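Local coordinates for PaxB (Photorhabdus luminescens, PDB 6EK4), which probably serves as the B component of a two-component alpha-helical pore-forming toxin related to YaxAB, which perforates membranes, at residues T21-V26 with A60-V65; A168-N173 with N262-D267; Q188-Q193 with E221-A226; Q229-A234 with K243-I248. All coordinates share one frame; numbering follows the deposited sequence.

Contact 1. Residues T21-V26 with A60-V65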
# COMPACT_ATOMS: atom_id res chain seq x y z
N THR A 21 14.41 3.76 -7.51
CA THR A 21 13.67 3.70 -6.25
C THR A 21 12.73 4.90 -6.12
O THR A 21 11.63 4.77 -5.56
CB THR A 21 14.64 3.67 -5.05
OG1 THR A 21 15.50 2.53 -5.16
CG2 THR A 21 13.87 3.58 -3.73
N LEU A 22 13.16 6.05 -6.63
CA LEU A 22 12.34 7.27 -6.63
C LEU A 22 11.15 7.11 -7.57
O LEU A 22 10.01 7.33 -7.16
CB LEU A 22 13.19 8.48 -7.05
CG LEU A 22 12.71 9.88 -6.65
CD1 LEU A 22 13.78 10.91 -6.96
CD2 LEU A 22 11.40 10.26 -7.34
N SER A 23 11.42 6.72 -8.81
CA SER A 23 10.39 6.62 -9.84
C SER A 23 9.43 5.45 -9.63
O SER A 23 8.24 5.56 -9.93
CB SER A 23 11.02 6.52 -11.23
OG SER A 23 11.73 7.71 -11.55
N GLN A 24 9.94 4.34 -9.12
CA GLN A 24 9.12 3.17 -8.82
C GLN A 24 8.14 3.46 -7.69
O GLN A 24 7.01 2.98 -7.70
CB GLN A 24 9.99 1.96 -8.47
CG GLN A 24 9.23 0.65 -8.25
CD GLN A 24 8.53 0.16 -9.50
OE1 GLN A 24 9.16 -0.03 -10.54
NE2 GLN A 24 7.22 -0.04 -9.41
N ALA A 25 8.58 4.25 -6.71
CA ALA A 25 7.72 4.66 -5.60
C ALA A 25 6.58 5.56 -6.08
O ALA A 25 5.46 5.45 -5.60
CB ALA A 25 8.53 5.37 -4.53
N VAL A 26 6.89 6.44 -7.03
CA VAL A 26 5.88 7.30 -7.66
C VAL A 26 4.88 6.45 -8.46
O VAL A 26 3.68 6.71 -8.44
CB VAL A 26 6.53 8.36 -8.58
CG1 VAL A 26 5.48 9.12 -9.38
CG2 VAL A 26 7.36 9.34 -7.76
N ALA A 60 10.20 16.66 -12.53
CA ALA A 60 11.24 17.63 -12.20
C ALA A 60 12.60 16.95 -12.08
O ALA A 60 13.61 17.49 -12.54
CB ALA A 60 10.89 18.36 -10.92
N ALA A 61 12.62 15.78 -11.46
CA ALA A 61 13.85 15.00 -11.29
C ALA A 61 14.42 14.55 -12.64
O ALA A 61 15.62 14.64 -12.87
CB ALA A 61 13.60 13.80 -10.39
N ARG A 62 13.54 14.07 -13.52
CA ARG A 62 13.95 13.61 -14.86
C ARG A 62 14.48 14.75 -15.74
O ARG A 62 15.41 14.54 -16.52
CB ARG A 62 12.79 12.92 -15.57
CG ARG A 62 12.43 11.56 -15.01
CD ARG A 62 11.12 11.05 -15.60
NE ARG A 62 10.70 9.79 -15.00
CZ ARG A 62 11.20 8.59 -15.31
NH1 ARG A 62 12.16 8.45 -16.21
NH2 ARG A 62 10.72 7.51 -14.70
N ALA A 63 13.88 15.93 -15.62
CA ALA A 63 14.25 17.08 -16.45
C ALA A 63 15.51 17.78 -15.95
O ALA A 63 16.23 18.38 -16.74
CB ALA A 63 13.09 18.07 -16.51
N SER A 64 15.76 17.70 -14.65
CA SER A 64 16.92 18.36 -14.04
C SER A 64 18.25 17.84 -14.58
O SER A 64 19.19 18.61 -14.76
CB SER A 64 16.89 18.20 -12.52
OG SER A 64 17.00 16.83 -12.15
N VAL A 65 18.32 16.54 -14.84
CA VAL A 65 19.57 15.90 -15.27
C VAL A 65 20.07 16.43 -16.62
O VAL A 65 21.19 16.92 -16.70
CB VAL A 65 19.46 14.35 -15.26
CG1 VAL A 65 20.72 13.71 -15.83
CG2 VAL A 65 19.20 13.85 -13.85

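Contact 2. Residues A168-N173 with N262-D267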
# COMPACT_ATOMS: atom_id res chain seq x y z
N ALA A 168 -19.09 -17.48 13.22
CA ALA A 168 -18.65 -18.73 13.83
C ALA A 168 -19.67 -19.26 14.84
O ALA A 168 -19.93 -20.47 14.89
CB ALA A 168 -17.30 -18.54 14.50
N GLN A 169 -20.27 -18.39 15.61
CA GLN A 169 -21.24 -18.89 16.53
C GLN A 169 -22.47 -19.31 15.77
O GLN A 169 -23.00 -20.37 15.99
CB GLN A 169 -21.60 -17.84 17.55
CG GLN A 169 -21.88 -18.42 18.90
CD GLN A 169 -22.78 -17.52 19.68
OE1 GLN A 169 -22.80 -16.31 19.47
NE2 GLN A 169 -23.56 -18.10 20.57
N GLN A 170 -22.90 -18.48 14.85
CA GLN A 170 -24.10 -18.81 14.07
C GLN A 170 -23.96 -20.15 13.36
O GLN A 170 -24.88 -20.96 13.37
CB GLN A 170 -24.41 -17.71 13.05
CG GLN A 170 -24.86 -16.39 13.65
CD GLN A 170 -26.34 -16.36 14.00
OE1 GLN A 170 -26.93 -17.38 14.34
NE2 GLN A 170 -26.94 -15.17 13.94
N GLU A 171 -22.80 -20.38 12.74
CA GLU A 171 -22.51 -21.65 12.05
C GLU A 171 -22.55 -22.84 13.01
O GLU A 171 -22.92 -23.95 12.60
CB GLU A 171 -21.14 -21.59 11.36
CG GLU A 171 -21.10 -20.76 10.09
CD GLU A 171 -21.50 -21.54 8.85
OE1 GLU A 171 -22.58 -22.16 8.85
OE2 GLU A 171 -20.73 -21.53 7.87
N LYS A 172 -22.16 -22.62 14.26
CA LYS A 172 -22.13 -23.68 15.26
C LYS A 172 -23.54 -23.99 15.79
O LYS A 172 -23.90 -25.15 15.97
CB LYS A 172 -21.20 -23.30 16.42
CG LYS A 172 -20.61 -24.50 17.15
CD LYS A 172 -19.32 -24.13 17.87
CE LYS A 172 -18.49 -25.36 18.22
NZ LYS A 172 -17.10 -24.99 18.62
N ASN A 173 -24.32 -22.94 16.03
CA ASN A 173 -25.73 -23.09 16.42
C ASN A 173 -26.57 -23.72 15.31
O ASN A 173 -27.53 -24.44 15.59
CB ASN A 173 -26.33 -21.74 16.82
CG ASN A 173 -25.75 -21.19 18.11
OD1 ASN A 173 -24.90 -21.82 18.74
ND2 ASN A 173 -26.20 -20.01 18.50
N ASN A 262 -33.27 -21.65 8.63
CA ASN A 262 -33.43 -20.70 7.54
C ASN A 262 -33.13 -19.27 7.98
O ASN A 262 -32.52 -18.50 7.23
CB ASN A 262 -34.85 -20.77 6.96
CG ASN A 262 -35.09 -19.78 5.84
OD1 ASN A 262 -34.30 -19.69 4.90
ND2 ASN A 262 -36.17 -19.02 5.94
N GLN A 263 -33.55 -18.92 9.20
CA GLN A 263 -33.27 -17.60 9.76
C GLN A 263 -31.78 -17.39 10.01
O GLN A 263 -31.27 -16.29 9.81
CB GLN A 263 -34.06 -17.41 11.07
CG GLN A 263 -33.94 -16.02 11.69
CD GLN A 263 -34.40 -14.91 10.75
OE1 GLN A 263 -35.57 -14.85 10.38
NE2 GLN A 263 -33.48 -14.03 10.39
N ILE A 264 -31.08 -18.44 10.44
CA ILE A 264 -29.64 -18.37 10.67
C ILE A 264 -28.88 -18.24 9.35
O ILE A 264 -27.89 -17.50 9.27
CB ILE A 264 -29.13 -19.60 11.48
CG1 ILE A 264 -29.64 -19.52 12.92
CG2 ILE A 264 -27.61 -19.67 11.48
CD1 ILE A 264 -29.56 -20.83 13.67
N ASN A 265 -29.33 -18.95 8.32
CA ASN A 265 -28.75 -18.83 6.98
C ASN A 265 -28.88 -17.41 6.42
O ASN A 265 -27.95 -16.90 5.80
CB ASN A 265 -29.38 -19.83 6.00
CG ASN A 265 -28.82 -21.24 6.17
OD1 ASN A 265 -27.62 -21.43 6.31
ND2 ASN A 265 -29.71 -22.22 6.14
N LYS A 266 -30.04 -16.79 6.64
CA LYS A 266 -30.27 -15.41 6.23
C LYS A 266 -29.37 -14.44 7.01
O LYS A 266 -28.79 -13.52 6.43
CB LYS A 266 -31.74 -15.01 6.41
CG LYS A 266 -32.67 -15.63 5.37
CD LYS A 266 -34.06 -15.01 5.39
CE LYS A 266 -34.85 -15.42 6.62
NZ LYS A 266 -36.26 -14.96 6.55
N ASP A 267 -29.24 -14.66 8.32
CA ASP A 267 -28.40 -13.82 9.17
C ASP A 267 -26.91 -13.96 8.83
O ASP A 267 -26.17 -12.98 8.89
CB ASP A 267 -28.63 -14.14 10.65
CG ASP A 267 -30.01 -13.72 11.14
OD1 ASP A 267 -30.69 -12.93 10.45
OD2 ASP A 267 -30.42 -14.19 12.23

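Contact 3. Residues Q188-Q193 with E221-A226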
# COMPACT_ATOMS: atom_id res chain seq x y z
N GLN A 188 -39.31 -39.91 11.66
CA GLN A 188 -40.41 -39.93 10.71
C GLN A 188 -40.25 -41.06 9.69
O GLN A 188 -41.22 -41.73 9.34
CB GLN A 188 -40.52 -38.58 9.99
CG GLN A 188 -41.06 -37.47 10.87
CD GLN A 188 -41.09 -36.12 10.18
OE1 GLN A 188 -40.17 -35.76 9.44
NE2 GLN A 188 -42.15 -35.36 10.42
N ASP A 189 -39.02 -41.28 9.23
CA ASP A 189 -38.74 -42.33 8.24
C ASP A 189 -39.10 -43.72 8.76
O ASP A 189 -39.73 -44.49 8.05
CB ASP A 189 -37.27 -42.29 7.79
CG ASP A 189 -36.96 -41.09 6.89
OD1 ASP A 189 -37.89 -40.34 6.53
OD2 ASP A 189 -35.77 -40.91 6.54
N VAL A 190 -38.70 -44.03 9.99
CA VAL A 190 -39.04 -45.33 10.59
C VAL A 190 -40.53 -45.45 10.91
O VAL A 190 -41.09 -46.55 10.87
CB VAL A 190 -38.19 -45.66 11.85
CG1 VAL A 190 -36.71 -45.74 11.48
CG2 VAL A 190 -38.40 -44.64 12.96
N ILE A 191 -41.17 -44.33 11.22
CA ILE A 191 -42.63 -44.28 11.41
C ILE A 191 -43.33 -44.52 10.07
O ILE A 191 -44.27 -45.32 9.99
CB ILE A 191 -43.08 -42.93 12.01
CG1 ILE A 191 -42.64 -42.84 13.48
CG2 ILE A 191 -44.59 -42.76 11.92
CD1 ILE A 191 -42.65 -41.44 14.04
N ARG A 192 -42.87 -43.84 9.03
CA ARG A 192 -43.45 -43.96 7.69
C ARG A 192 -43.17 -45.32 7.05
O ARG A 192 -44.04 -45.88 6.37
CB ARG A 192 -42.94 -42.82 6.79
CG ARG A 192 -43.52 -41.46 7.14
CD ARG A 192 -42.55 -40.32 6.81
NE ARG A 192 -43.21 -39.02 6.68
CZ ARG A 192 -43.76 -38.32 7.68
NH1 ARG A 192 -43.75 -38.78 8.93
NH2 ARG A 192 -44.33 -37.15 7.42
N GLN A 193 -41.97 -45.85 7.27
CA GLN A 193 -41.55 -47.11 6.67
C GLN A 193 -42.30 -48.31 7.24
O GLN A 193 -42.71 -49.21 6.50
CB GLN A 193 -40.04 -47.32 6.85
CG GLN A 193 -39.48 -48.58 6.20
CD GLN A 193 -37.99 -48.77 6.48
OE1 GLN A 193 -37.27 -47.81 6.77
NE2 GLN A 193 -37.53 -50.01 6.39
N GLU A 221 -33.72 -52.56 17.39
CA GLU A 221 -32.80 -51.55 17.92
C GLU A 221 -32.59 -50.38 16.95
O GLU A 221 -32.28 -49.27 17.38
CB GLU A 221 -31.46 -52.19 18.28
CG GLU A 221 -30.57 -51.35 19.19
CD GLU A 221 -31.19 -51.07 20.55
OE1 GLU A 221 -31.03 -49.95 21.06
OE2 GLU A 221 -31.85 -51.98 21.11
N LEU A 222 -32.75 -50.64 15.65
CA LEU A 222 -32.65 -49.59 14.63
C LEU A 222 -33.75 -48.54 14.83
O LEU A 222 -33.45 -47.36 15.00
CB LEU A 222 -32.77 -50.20 13.23
CG LEU A 222 -32.42 -49.28 12.05
CD1 LEU A 222 -30.93 -49.32 11.76
CD2 LEU A 222 -33.21 -49.68 10.81
N ILE A 223 -35.00 -48.99 14.83
CA ILE A 223 -36.15 -48.08 14.95
C ILE A 223 -36.35 -47.58 16.38
O ILE A 223 -36.82 -46.47 16.60
CB ILE A 223 -37.47 -48.73 14.44
CG1 ILE A 223 -37.94 -49.86 15.36
CG2 ILE A 223 -37.29 -49.24 13.01
CD1 ILE A 223 -39.24 -50.50 14.92
N LYS A 224 -35.98 -48.42 17.35
CA LYS A 224 -36.15 -48.08 18.76
C LYS A 224 -35.25 -46.90 19.16
O LYS A 224 -35.63 -46.08 19.99
CB LYS A 224 -35.84 -49.31 19.63
CG LYS A 224 -36.39 -49.25 21.04
CD LYS A 224 -36.53 -50.65 21.64
CE LYS A 224 -35.23 -51.43 21.62
NZ LYS A 224 -35.30 -52.67 22.44
N GLN A 225 -34.07 -46.81 18.54
CA GLN A 225 -33.14 -45.71 18.80
C GLN A 225 -33.58 -44.45 18.05
O GLN A 225 -33.44 -43.34 18.56
CB GLN A 225 -31.72 -46.10 18.39
CG GLN A 225 -30.64 -45.64 19.36
CD GLN A 225 -30.56 -46.52 20.59
OE1 GLN A 225 -31.44 -46.49 21.45
NE2 GLN A 225 -29.49 -47.30 20.70
N ALA A 226 -34.10 -44.64 16.84
CA ALA A 226 -34.58 -43.52 16.02
C ALA A 226 -35.74 -42.79 16.68
O ALA A 226 -35.71 -41.57 16.82
CB ALA A 226 -34.99 -44.02 14.64

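Contact 4. Residues Q229-A234 with K243-I248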
# COMPACT_ATOMS: atom_id res chain seq x y z
N GLN A 229 -34.74 -40.92 20.05
CA GLN A 229 -33.93 -39.72 19.83
C GLN A 229 -34.75 -38.55 19.28
O GLN A 229 -34.65 -37.43 19.79
CB GLN A 229 -32.75 -40.03 18.89
CG GLN A 229 -31.63 -40.82 19.54
CD GLN A 229 -30.53 -41.20 18.56
OE1 GLN A 229 -30.30 -40.51 17.56
NE2 GLN A 229 -29.83 -42.29 18.85
N GLY A 230 -35.56 -38.81 18.26
CA GLY A 230 -36.37 -37.77 17.63
C GLY A 230 -37.51 -37.28 18.50
O GLY A 230 -37.87 -36.10 18.46
N VAL A 231 -38.10 -38.18 19.29
CA VAL A 231 -39.16 -37.81 20.23
C VAL A 231 -38.62 -36.90 21.34
O VAL A 231 -39.24 -35.89 21.66
CB VAL A 231 -39.83 -39.06 20.84
CG1 VAL A 231 -40.70 -38.69 22.04
CG2 VAL A 231 -40.66 -39.78 19.79
N GLU A 232 -37.47 -37.27 21.90
CA GLU A 232 -36.86 -36.51 23.00
C GLU A 232 -36.53 -35.07 22.58
O GLU A 232 -36.72 -34.14 23.36
CB GLU A 232 -35.59 -37.21 23.49
CG GLU A 232 -35.06 -36.68 24.83
CD GLU A 232 -33.61 -37.06 25.08
OE1 GLU A 232 -32.79 -36.95 24.15
OE2 GLU A 232 -33.29 -37.45 26.23
N ILE A 233 -36.05 -34.92 21.34
CA ILE A 233 -35.72 -33.60 20.80
C ILE A 233 -36.98 -32.78 20.53
O ILE A 233 -37.06 -31.62 20.92
CB ILE A 233 -34.88 -33.72 19.50
CG1 ILE A 233 -33.51 -34.33 19.81
CG2 ILE A 233 -34.71 -32.36 18.84
CD1 ILE A 233 -32.81 -34.92 18.60
N ALA A 234 -37.95 -33.40 19.86
CA ALA A 234 -39.21 -32.73 19.53
C ALA A 234 -39.96 -32.26 20.77
O ALA A 234 -40.49 -31.15 20.80
CB ALA A 234 -40.09 -33.65 18.70
N LYS A 243 -46.58 -34.96 28.67
CA LYS A 243 -47.43 -35.81 27.84
C LYS A 243 -46.63 -36.56 26.78
O LYS A 243 -45.44 -36.32 26.59
CB LYS A 243 -48.50 -34.96 27.15
CG LYS A 243 -49.33 -34.11 28.10
CD LYS A 243 -50.17 -33.11 27.33
CE LYS A 243 -50.93 -32.18 28.27
NZ LYS A 243 -51.62 -31.09 27.53
N GLY A 244 -47.31 -37.47 26.08
CA GLY A 244 -46.75 -38.16 24.93
C GLY A 244 -46.78 -37.27 23.70
O GLY A 244 -47.47 -36.24 23.68
N LEU A 245 -46.05 -37.67 22.66
CA LEU A 245 -45.90 -36.86 21.45
C LEU A 245 -46.77 -37.40 20.31
O LEU A 245 -46.75 -38.60 20.03
CB LEU A 245 -44.43 -36.85 21.02
CG LEU A 245 -44.03 -35.86 19.92
CD1 LEU A 245 -44.22 -34.42 20.39
CD2 LEU A 245 -42.58 -36.10 19.51
N LYS A 246 -47.52 -36.51 19.67
CA LYS A 246 -48.31 -36.86 18.49
C LYS A 246 -47.43 -36.81 17.24
O LYS A 246 -46.35 -36.22 17.26
CB LYS A 246 -49.49 -35.91 18.32
CG LYS A 246 -50.48 -35.92 19.48
CD LYS A 246 -51.83 -35.35 19.04
CE LYS A 246 -52.75 -35.10 20.22
NZ LYS A 246 -54.14 -34.82 19.79
N TYR A 247 -47.91 -37.43 16.16
CA TYR A 247 -47.17 -37.43 14.90
C TYR A 247 -47.15 -36.04 14.28
O TYR A 247 -46.11 -35.59 13.79
CB TYR A 247 -47.77 -38.44 13.91
CG TYR A 247 -47.80 -39.86 14.43
CD1 TYR A 247 -46.62 -40.59 14.57
CD2 TYR A 247 -49.00 -40.47 14.76
CE1 TYR A 247 -46.64 -41.89 15.05
CE2 TYR A 247 -49.03 -41.77 15.24
CZ TYR A 247 -47.85 -42.48 15.38
OH TYR A 247 -47.88 -43.77 15.85
N ILE A 248 -48.29 -35.36 14.30
CA ILE A 248 -48.38 -33.98 13.81
C ILE A 248 -47.50 -33.02 14.61
O ILE A 248 -46.99 -32.03 14.06
CB ILE A 248 -49.84 -33.45 13.79
CG1 ILE A 248 -50.45 -33.41 15.21
CG2 ILE A 248 -50.70 -34.29 12.86
CD1 ILE A 248 -50.43 -32.04 15.85

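Contact 1. Residues T21-V26 with A60-V65
L22 and A61 mark the nearest backbone approach of helix segments T21-V26 and A60-V65, yet their CA atoms are still 9.2 Å apart, so the two helices meet through side chains. The apolar part of the contact is slight. L22 swings CG to the far side of its CA from the backbone N (chi1 -159°), and the methyl CD1 comes end-on to A61 CB at 4.5 Å, a loose van der Waals contact. Beside it, R62 reaches across with a chain extended from CG to NE, and its guanidinium approaches S23 obliquely. S23 OG lies 3.3 Å from R62 NH2, but the angle is poor for a hydrogen bond; NH2 also passes S23 CB at 3.6 Å. What holds these two groups together is D58, one turn before R62: its carboxylate forms a salt bridge with R62 NE through OD2 and is hydrogen-bonded to S23 OG through OD1. R62 and S23 thus share one carboxylate, and S23 OG has a further hydrogen bond with V19 O in its own helix. On the far helix, S64 OG hydrogen-bonds A61 O at 2.7 Å from above the carbonyl plane. The contact is buried in the long helical bundle: L22 also packs on Q301 and L305 of helix 247-321, while A61 touches M133 of helix 101-141 and Y347 of helix 326-348.

Contact 2. Residues A168-N173 with N262-D267
Q170 and I264 bring the backbones closest, with CA atoms 6.5 Å apart, where the helical segments A168-N173 and N262-D267 run antiparallel; their axes approach to 10.0 Å with 159° between their directions. Q170 is the central side chain. It leaves the helix toward its partner, then bends at chi2 (-82°), which turns the amide toward the partner helix with its OE1 against the isoleucine. OE1 rests 3.7 Å from I264 CG2, and the same methyl sits 3.6 Å from the carbonyl oxygen Q170 O, so it meets two oxygens of one residue. I264 CD1 points on along the neighbouring helix to the backbone of N173, and beyond this segment the side chain packs against K174 and L177. At its other end the amide passes D267: Q170 NE2 is 3.8 Å from D267 CB and 4.0 Å from D267 OD2, with the amide and carboxylate planes 46° apart. The carboxylate is engaged within its own helix, where Q263 NE2 donates to D267 OD1 at 3.0 Å, meeting it from above the carboxylate plane. K174 NZ forms a salt bridge with E171 OE1 in its own helix and a hydrogen bond with N265 OD1 across the interface. The two segments are therefore joined by van der Waals contact alone, a buried isoleucine with a glutamine amide laid beside it, and the polar tie between the helices comes from K174 close by.

Contact 3. Residues Q188-Q193 with E221-A226
V190 faces I223 and A226, which lie one turn apart on the opposing helix, and it carries the whole contact for its segment. Its CB already touches the isoleucine, 3.9 Å from I223 CG2. From there the side chain forks. The CG1 methyl lies between the two partners, 3.9 Å from I223 CG2 and 4.0 Å from A226 CB. The other methyl turns to the alanine: with CG1 beside the backbone N and anti to the carbonyl carbon (chi1 -62°), CG2 falls between N and C and comes to 3.9 Å from A226 CB. I223 presents its short branch CG2 to the valine because its CG1 arm takes the corresponding position between N and C (chi1 69°); elsewhere the side chain packs on Y194, L210 and L215 of the neighbouring loops. The backbones come closest here, with V190 CA 5.9 Å from I223 CA, and the carbonyl oxygen of A226 accepts a hydrogen bond from S187 OG. V190 also touches I227. Such purely apolar meshing of beta-branched residues and alanine is characteristic of close helix-helix packing, here between the C-terminal end of helix 149-193 and helix 217-237 at the far end of the elongated molecule.

Contact 4. Residues Q229-A234 with K243-I248
L245, in the extended loop joining helix 217-237 to helix 247-321, packs on V231 and A234 of the first of these helices. It supplies the loop's entire share of the contact with this segment, and almost all of its work is done by one methyl. With CG trans to N (chi1 -169°) and chi2 at 64°, CD2 is delivered to the helix surface between two residues a turn apart. It lies 3.6 Å from A234 CB and 3.9 Å from V231 CA, so it reaches the backbone of the helix and not merely its side chains. V231 stands close by: its CG1 and CG2 methyls are 4.1 and 4.2 Å from L245 CD2, and the two side chains lie alongside, pointing oppositely. The nearest backbone approach, V231 CA to L245 CA, is 6.9 Å. No hydrogen bond joins the two segments, and the interaction is wholly apolar and buried. The loop backbone is also held: L245 hydrogen-bonds with I204, and Y247 does so with D202. K246 then occupies the N-cap position, from which helix 247-321 sets out. In that helix L250 lies against both L245 and A234, and A253 also touches A234, so the methyl sits in a small apolar cluster between helix 217-237, the connecting loop and the first turns of helix 247-321. Across helix 217-237, I233 packs on D180, K183 and I184 of helix 149-193.

Contact 1 lies in the main helical bundle, its centre 79 Å from those of contacts 3 and 4, with contact 2 partway along the stalk between them. Contacts 3 and 4 share helix 217-237 and touch directly, I191 CG2 meeting Y247 CE1 at 3.8 Å. Contact 2 uses helix 149-193 with contact 3 and helix 247-321 with contact 4, and along the chain it encloses both. Contacts 1 and 4 are buried, whereas contacts 2 and 3 are partly open. Chemistry follows position along the molecule rather than burial: a carboxylate organises the bundle contact, a glutamine amide lies against an isoleucine in the stalk, and apolar atoms alone make contacts 3 and 4.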